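Local coordinates for protein urocanate hydratase (PDB 7NED) that catalyses the NAD+-dependent hydration of urocanate-type substrates, probably thiourocanate in bacterial ergothioneine catabolism, at residues P239-R243 and R244-P248; L149-N152 and G153-G157; V72-G76 and K77-I81. All coordinates share one frame; numbering follows the deposited sequence.

Interaction 1: residues P239-R243 and R244-P248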
loop_
_atom_site.group_PDB
_atom_site.type_symbol
_atom_site.label_atom_id
_atom_site.label_comp_id
_atom_site.label_asym_id
_atom_site.label_seq_id
_atom_site.Cartn_x
_atom_site.Cartn_y
_atom_site.Cartn_z
ATOM N N PRO A 239 -10.287 35.492 -14.728
ATOM C CA PRO A 239 -10.494 35.956 -16.109
ATOM C C PRO A 239 -10.670 37.452 -16.190
ATOM O O PRO A 239 -10.279 38.056 -17.199
ATOM C CB PRO A 239 -11.772 35.230 -16.548
ATOM C CG PRO A 239 -11.875 34.040 -15.631
ATOM C CD PRO A 239 -11.307 34.501 -14.319
ATOM N N GLU A 240 -11.254 38.060 -15.154
ATOM C CA GLU A 240 -11.412 39.513 -15.140
ATOM C C GLU A 240 -10.058 40.221 -15.089
ATOM O O GLU A 240 -9.860 41.246 -15.748
ATOM C CB GLU A 240 -12.305 39.918 -13.971
ATOM C CG GLU A 240 -12.390 41.406 -13.731
ATOM C CD GLU A 240 -13.185 42.130 -14.801
ATOM O OE1 GLU A 240 -13.326 43.365 -14.680
ATOM O OE2 GLU A 240 -13.673 41.473 -15.752
ATOM N N LEU A 241 -9.101 39.696 -14.328
ATOM C CA LEU A 241 -7.777 40.309 -14.345
ATOM C C LEU A 241 -7.144 40.178 -15.719
ATOM O O LEU A 241 -6.443 41.083 -16.188
ATOM C CB LEU A 241 -6.890 39.677 -13.282
ATOM C CG LEU A 241 -7.403 39.831 -11.860
ATOM C CD1 LEU A 241 -6.499 39.038 -10.932
ATOM C CD2 LEU A 241 -7.391 41.322 -11.481
ATOM N N VAL A 242 -7.389 39.062 -16.389
ATOM C CA VAL A 242 -6.914 38.898 -17.752
ATOM C C VAL A 242 -7.572 39.927 -18.658
ATOM O O VAL A 242 -6.932 40.517 -19.538
ATOM C CB VAL A 242 -7.197 37.464 -18.228
ATOM C CG1 VAL A 242 -6.935 37.348 -19.712
ATOM C CG2 VAL A 242 -6.358 36.470 -17.413
ATOM N N ARG A 243 -8.867 40.140 -18.472
ATOM C CA ARG A 243 -9.564 41.149 -19.254
ATOM C C ARG A 243 -8.944 42.532 -19.035
ATOM O O ARG A 243 -8.698 43.281 -19.988
ATOM C CB ARG A 243 -11.046 41.139 -18.878
ATOM C CG ARG A 243 -11.980 41.767 -19.905
ATOM C CD ARG A 243 -13.420 41.839 -19.398
ATOM N NE ARG A 243 -13.535 42.731 -18.238
ATOM C CZ ARG A 243 -13.413 44.053 -18.303
ATOM N NH1 ARG A 243 -13.166 44.633 -19.472
ATOM N NH2 ARG A 243 -13.521 44.793 -17.207
ATOM N N ARG A 244 -8.698 42.891 -17.776
ATOM C CA ARG A 244 -8.133 44.187 -17.443
ATOM C C ARG A 244 -6.658 44.307 -17.777
ATOM O O ARG A 244 -6.100 45.380 -17.521
ATOM C CB ARG A 244 -8.330 44.483 -15.963
ATOM C CG ARG A 244 -9.765 44.508 -15.547
ATOM C CD ARG A 244 -9.863 44.998 -14.138
ATOM N NE ARG A 244 -11.214 44.883 -13.620
ATOM C CZ ARG A 244 -11.646 45.559 -12.567
ATOM N NH1 ARG A 244 -10.814 46.396 -11.952
ATOM N NH2 ARG A 244 -12.899 45.426 -12.139
ATOM N N GLY A 245 -6.035 43.271 -18.350
ATOM C CA GLY A 245 -4.606 43.289 -18.635
ATOM C C GLY A 245 -3.720 43.407 -17.413
ATOM O O GLY A 245 -2.587 43.881 -17.513
ATOM N N ILE A 246 -4.221 42.999 -16.255
ATOM C CA ILE A 246 -3.476 43.026 -15.008
ATOM C C ILE A 246 -2.817 41.659 -14.836
ATOM O O ILE A 246 -3.510 40.648 -14.684
ATOM C CB ILE A 246 -4.400 43.355 -13.836
ATOM C CG1 ILE A 246 -4.844 44.818 -13.929
ATOM C CG2 ILE A 246 -3.718 43.086 -12.529
ATOM C CD1 ILE A 246 -5.615 45.298 -12.735
ATOM N N THR A 247 -1.481 41.624 -14.893
ATOM C CA THR A 247 -0.730 40.378 -14.742
ATOM C C THR A 247 -0.017 40.429 -13.406
ATOM O O THR A 247 0.912 41.236 -13.242
ATOM C CB THR A 247 0.283 40.162 -15.872
ATOM O OG1 THR A 247 -0.382 40.187 -17.136
ATOM C CG2 THR A 247 0.988 38.810 -15.739
ATOM N N PRO A 248 -0.436 39.654 -12.414
ATOM C CA PRO A 248 0.348 39.570 -11.183
ATOM C C PRO A 248 1.704 38.967 -11.497
ATOM O O PRO A 248 1.904 38.335 -12.540
ATOM C CB PRO A 248 -0.490 38.638 -10.277
ATOM C CG PRO A 248 -1.841 38.559 -10.924
ATOM C CD PRO A 248 -1.596 38.742 -12.395
HETATM O O HOH W 1 -3.351 40.217 -17.421
#

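Interaction 2: residues L149-N152 and G153-G157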
loop_
_atom_site.group_PDB
_atom_site.type_symbol
_atom_site.label_atom_id
_atom_site.label_comp_id
_atom_site.label_asym_id
_atom_site.label_seq_id
_atom_site.Cartn_x
_atom_site.Cartn_y
_atom_site.Cartn_z
ATOM N N LEU A 149 14.620 32.699 -7.734
ATOM C CA LEU A 149 14.774 32.292 -9.124
ATOM C C LEU A 149 14.470 33.418 -10.091
ATOM O O LEU A 149 15.084 33.484 -11.163
ATOM C CB LEU A 149 13.872 31.101 -9.437
ATOM C CG LEU A 149 14.235 29.760 -8.812
ATOM C CD1 LEU A 149 13.042 28.810 -8.967
ATOM C CD2 LEU A 149 15.483 29.142 -9.470
ATOM N N HIS A 150 13.555 34.318 -9.728
ATOM C CA HIS A 150 13.020 35.289 -10.672
ATOM C C HIS A 150 13.045 36.729 -10.205
ATOM O O HIS A 150 12.784 37.611 -11.028
ATOM C CB HIS A 150 11.569 34.933 -11.033
ATOM C CG HIS A 150 11.423 33.569 -11.617
ATOM N ND1 HIS A 150 11.801 33.271 -12.908
ATOM C CD2 HIS A 150 10.965 32.411 -11.082
ATOM C CE1 HIS A 150 11.588 31.986 -13.143
ATOM N NE2 HIS A 150 11.074 31.444 -12.052
ATOM N N PHE A 151 13.324 37.010 -8.933
ATOM C CA PHE A 151 13.127 38.365 -8.436
ATOM C C PHE A 151 14.258 38.781 -7.503
ATOM O O PHE A 151 14.018 39.500 -6.531
ATOM C CB PHE A 151 11.774 38.524 -7.712
ATOM C CG PHE A 151 10.568 38.138 -8.546
ATOM C CD1 PHE A 151 10.112 38.964 -9.576
ATOM C CD2 PHE A 151 9.864 36.968 -8.268
ATOM C CE1 PHE A 151 8.988 38.599 -10.340
ATOM C CE2 PHE A 151 8.765 36.605 -9.010
ATOM C CZ PHE A 151 8.318 37.410 -10.049
ATOM N N ASN A 152 15.484 38.302 -7.757
ATOM C CA ASN A 152 16.678 38.766 -7.045
ATOM C C ASN A 152 16.597 38.520 -5.552
ATOM O O ASN A 152 17.187 39.258 -4.759
ATOM C CB ASN A 152 16.933 40.254 -7.299
ATOM C CG ASN A 152 17.228 40.517 -8.714
ATOM O OD1 ASN A 152 18.212 40.001 -9.224
ATOM N ND2 ASN A 152 16.381 41.302 -9.388
ATOM N N GLY A 153 15.846 37.502 -5.144
ATOM C CA GLY A 153 15.797 37.159 -3.749
ATOM C C GLY A 153 14.753 37.887 -2.920
ATOM O O GLY A 153 14.690 37.659 -1.706
ATOM N N SER A 154 13.906 38.718 -3.522
ATOM C CA SER A 154 12.926 39.449 -2.729
ATOM C C SER A 154 11.617 39.549 -3.485
ATOM O O SER A 154 11.618 39.874 -4.671
ATOM C CB SER A 154 13.410 40.877 -2.386
ATOM O OG SER A 154 12.395 41.521 -1.650
ATOM N N LEU A 155 10.508 39.289 -2.781
ATOM C CA LEU A 155 9.154 39.574 -3.252
ATOM C C LEU A 155 8.652 40.956 -2.845
ATOM O O LEU A 155 7.473 41.286 -3.077
ATOM C CB LEU A 155 8.169 38.516 -2.713
ATOM C CG LEU A 155 8.500 37.116 -3.221
ATOM C CD1 LEU A 155 7.264 36.265 -2.940
ATOM C CD2 LEU A 155 8.802 37.145 -4.695
ATOM N N ALA A 156 9.477 41.767 -2.211
ATOM C CA ALA A 156 9.012 43.125 -1.916
ATOM C C ALA A 156 8.635 43.816 -3.226
ATOM O O ALA A 156 9.393 43.775 -4.193
ATOM C CB ALA A 156 10.089 43.922 -1.180
ATOM N N GLY A 157 7.461 44.457 -3.255
ATOM C CA GLY A 157 6.950 45.029 -4.497
ATOM C C GLY A 157 6.489 44.011 -5.525
ATOM O O GLY A 157 6.356 44.340 -6.704
#

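Interaction 3: residues V72-G76 and K77-I81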
loop_
_atom_site.group_PDB
_atom_site.type_symbol
_atom_site.label_atom_id
_atom_site.label_comp_id
_atom_site.label_asym_id
_atom_site.label_seq_id
_atom_site.Cartn_x
_atom_site.Cartn_y
_atom_site.Cartn_z
ATOM N N VAL A 72 -5.748 -1.352 15.567
ATOM C CA VAL A 72 -5.798 -1.322 14.109
ATOM C C VAL A 72 -6.980 -0.477 13.678
ATOM O O VAL A 72 -8.123 -0.748 14.079
ATOM C CB VAL A 72 -5.914 -2.735 13.534
ATOM C CG1 VAL A 72 -6.365 -2.652 12.100
ATOM C CG2 VAL A 72 -4.560 -3.465 13.687
ATOM N N ILE A 73 -6.716 0.552 12.872
ATOM C CA ILE A 73 -7.780 1.407 12.338
ATOM C C ILE A 73 -7.800 1.237 10.814
ATOM O O ILE A 73 -6.744 1.273 10.154
ATOM C CB ILE A 73 -7.583 2.879 12.763
ATOM C CG1 ILE A 73 -7.947 3.028 14.247
ATOM C CG2 ILE A 73 -8.453 3.849 11.891
ATOM C CD1 ILE A 73 -7.446 4.351 14.853
ATOM N N GLN A 74 -9.001 1.085 10.256
ATOM C CA GLN A 74 -9.174 0.820 8.829
ATOM C C GLN A 74 -10.145 1.854 8.264
ATOM O O GLN A 74 -11.317 1.900 8.670
ATOM C CB GLN A 74 -9.687 -0.618 8.613
ATOM C CG GLN A 74 -9.931 -1.034 7.169
ATOM C CD GLN A 74 -11.386 -0.870 6.733
ATOM O OE1 GLN A 74 -12.313 -1.106 7.515
ATOM N NE2 GLN A 74 -11.588 -0.484 5.476
ATOM N N SER A 75 -9.690 2.603 7.254
ATOM C CA SER A 75 -10.390 3.800 6.789
ATOM C C SER A 75 -11.211 4.455 7.909
ATOM O O SER A 75 -12.429 4.624 7.801
ATOM C CB SER A 75 -11.248 3.429 5.577
ATOM O OG SER A 75 -10.395 3.191 4.467
ATOM N N GLY A 76 -10.545 4.799 9.008
ATOM C CA GLY A 76 -11.142 5.598 10.042
ATOM C C GLY A 76 -12.008 4.840 11.018
ATOM O O GLY A 76 -12.665 5.474 11.859
ATOM N N LYS A 77 -12.016 3.508 10.954
ATOM C CA LYS A 77 -12.845 2.722 11.852
ATOM C C LYS A 77 -11.955 1.805 12.687
ATOM O O LYS A 77 -11.108 1.098 12.127
ATOM C CB LYS A 77 -13.865 1.905 11.034
ATOM C CG LYS A 77 -14.876 1.061 11.844
ATOM C CD LYS A 77 -15.547 0.114 10.843
ATOM C CE LYS A 77 -16.220 -1.053 11.465
ATOM N NZ LYS A 77 -17.015 -1.710 10.383
ATOM N N PRO A 78 -12.067 1.821 14.009
ATOM C CA PRO A 78 -11.265 0.908 14.835
ATOM C C PRO A 78 -11.776 -0.524 14.660
ATOM O O PRO A 78 -12.981 -0.776 14.692
ATOM C CB PRO A 78 -11.501 1.429 16.266
ATOM C CG PRO A 78 -12.927 1.913 16.187
ATOM C CD PRO A 78 -13.088 2.532 14.802
ATOM N N ILE A 79 -10.856 -1.454 14.421
ATOM C CA ILE A 79 -11.188 -2.830 14.076
ATOM C C ILE A 79 -10.861 -3.777 15.215
ATOM O O ILE A 79 -11.702 -4.574 15.630
ATOM C CB ILE A 79 -10.458 -3.285 12.791
ATOM C CG1 ILE A 79 -10.766 -2.374 11.605
ATOM C CG2 ILE A 79 -10.855 -4.807 12.449
ATOM C CD1 ILE A 79 -12.240 -2.251 11.265
ATOM N N GLY A 80 -9.634 -3.717 15.720
ATOM C CA GLY A 80 -9.290 -4.642 16.780
ATOM C C GLY A 80 -8.070 -4.199 17.540
ATOM O O GLY A 80 -7.349 -3.273 17.147
ATOM N N ILE A 81 -7.858 -4.862 18.669
ATOM C CA ILE A 81 -6.703 -4.617 19.522
ATOM C C ILE A 81 -5.847 -5.865 19.497
ATOM O O ILE A 81 -6.358 -6.962 19.723
ATOM C CB ILE A 81 -7.112 -4.289 20.972
ATOM C CG1 ILE A 81 -8.105 -3.128 21.006
ATOM C CG2 ILE A 81 -5.883 -4.022 21.836
ATOM C CD1 ILE A 81 -8.869 -2.995 22.330
#

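Interaction 1: residues P239-R243 and R244-P248
The C-terminal end of helix 234-243 is where E240 and R244 meet, one helical turn apart, in a salt-bridge network completed by R243. R244 NE donates to E240 OE1 over 2.8 Å in a nearly straight bond; OE1 lies in the guanidinium plane of R244 and is met on its anti side, somewhat out of the carboxylate plane. The two flat groups stand 80° apart, and a weak, bent bond from R244 NH2 to the same OE1 adds a little. R243 takes the carboxylate side-on: its NH2 meets OE1 of E240 at 2.9 Å on the syn side, while its NE meets OE2 of E240 from above the carboxylate plane. Bending at chi3 (65°) turns the R243 chain back toward E240. OE1 therefore accepts from two arginines that arrive over the same face of its plane. The backbone beneath ends in a Schellman motif, with G245 at positive phi: G245 N donates to V242 O at 3.1 Å, and I246 N to L241 O at 2.9 Å. A water gives L241 O a further weak bond and also bonds T247 OG1. Past the turn, I246 CG2 lies 4.2 Å from L241 CD2, the leucine itself packing inward on L161 of the Rossmann-like domain's parallel sheet. R244 also has a salt bridge from NH1 to D210, and its side chain touches L209 and L213 of helix 209-222.

Interaction 2: residues L149-N152 and G153-G157
F151 and S154 close a type I' beta turn that reverses the chain just after helix 133-150, on the way to strand 159-163 of the Rossmann-like domain. Two hydrogen bonds shape the turn and its exit. S154 N donates to F151 O across 3.1 Å; the N-H points almost straight at the oxygen (169°), yet the donor sits well above the carbonyl plane. Farther on, S154 OG accepts from A156 N at 3.0 Å, an ST turn. The hydroxyl gets there because chi1 of S154 (179°) sets OG opposite the backbone N and on the side of the onward chain. The corner residues N152 and G153 both have positive phi, and at G153 a side chain would run into N152 O, so a residue without one fits there. CB of F151 makes a close approach to a carbonyl oxygen, S154 O, at 3.3 Å. The methylene of the preceding histidine, H150 CB, lies 3.8 Å above one face of the phenylalanine ring, toward its rim. Apolar contact across the turn is between F151 and L155. Around F151 and L155 the fold supplies a common apolar surface: I250 touches both, I146 and I309 add to the phenylalanine, and F143 and A147 of the helix add to the leucine. Within the loop the leucine leans back toward the ring at an angle, bringing L155 CD2 to 3.7 Å from F151 CD2.

Interaction 3: residues V72-G76 and K77-I81
I79 lies across V72 and Q74 in a beta hairpin with a two-residue loop, strands 69-74 and 77-83 being joined by a type I' turn from Q74 to K77. Starting at its root, I79 CB sits 3.7 Å from V72 O and also faces V72 CG1. CG1, turned beside the backbone N by a chi1 of -57°, comes next and touches Q74 CB at 3.6 Å. The terminal CD1 continues over the glutamine, meeting both its CB and, at 3.9 Å, its OE1. Beyond the hairpin L521 of the second subunit packs on the same isoleucine. Replacing I79 by an alanine would remove CG1 and CD1 and is likely to leave a gap over Q74 CB, with the glutamine chain less firmly held. Q74 NE2 itself bonds D459 of the second subunit, which S75 OG also reaches. The backbone holds the two strands together beneath these side chains. I79 N donates to V72 O nearly along the C=O axis, and V72 N donates to the O of G80, the next residue along from I79. At the turn Q74 and K77 exchange bonds both ways, Q74 N to K77 O and K77 N to Q74 O. I73 and P78 form a non-hydrogen-bonded pair whose side chains lie on the opposite face to V72, Q74 and K77, and helix 52-64 covers the proline. K77 runs out fully extended to a salt bridge between its NZ and D525 of the second subunit. Between the strands, I73 CA makes a C-H...O contact of 3.3 Å with K77 O.

In the fold
Interactions 1 and 2 belong to the Rossmann-like region and sit on the same side of the chain's centre, their own centres 21 Å apart and their nearest atoms about 7 Å apart without touching. Both lie at the C-terminal end of a helix and lead toward neighbouring strands of one parallel sheet, 159-163 after interaction 2 and 250-251 after interaction 1. The L241 side chain of interaction 1 is about 12 Å from the bound NAD, so the contact does not reach the cofactor directly. Interaction 3 lies on the opposite side, in the N-terminal region, with centres 50 Å and 48 Å from interactions 1 and 2. It alone among the three meets the second subunit.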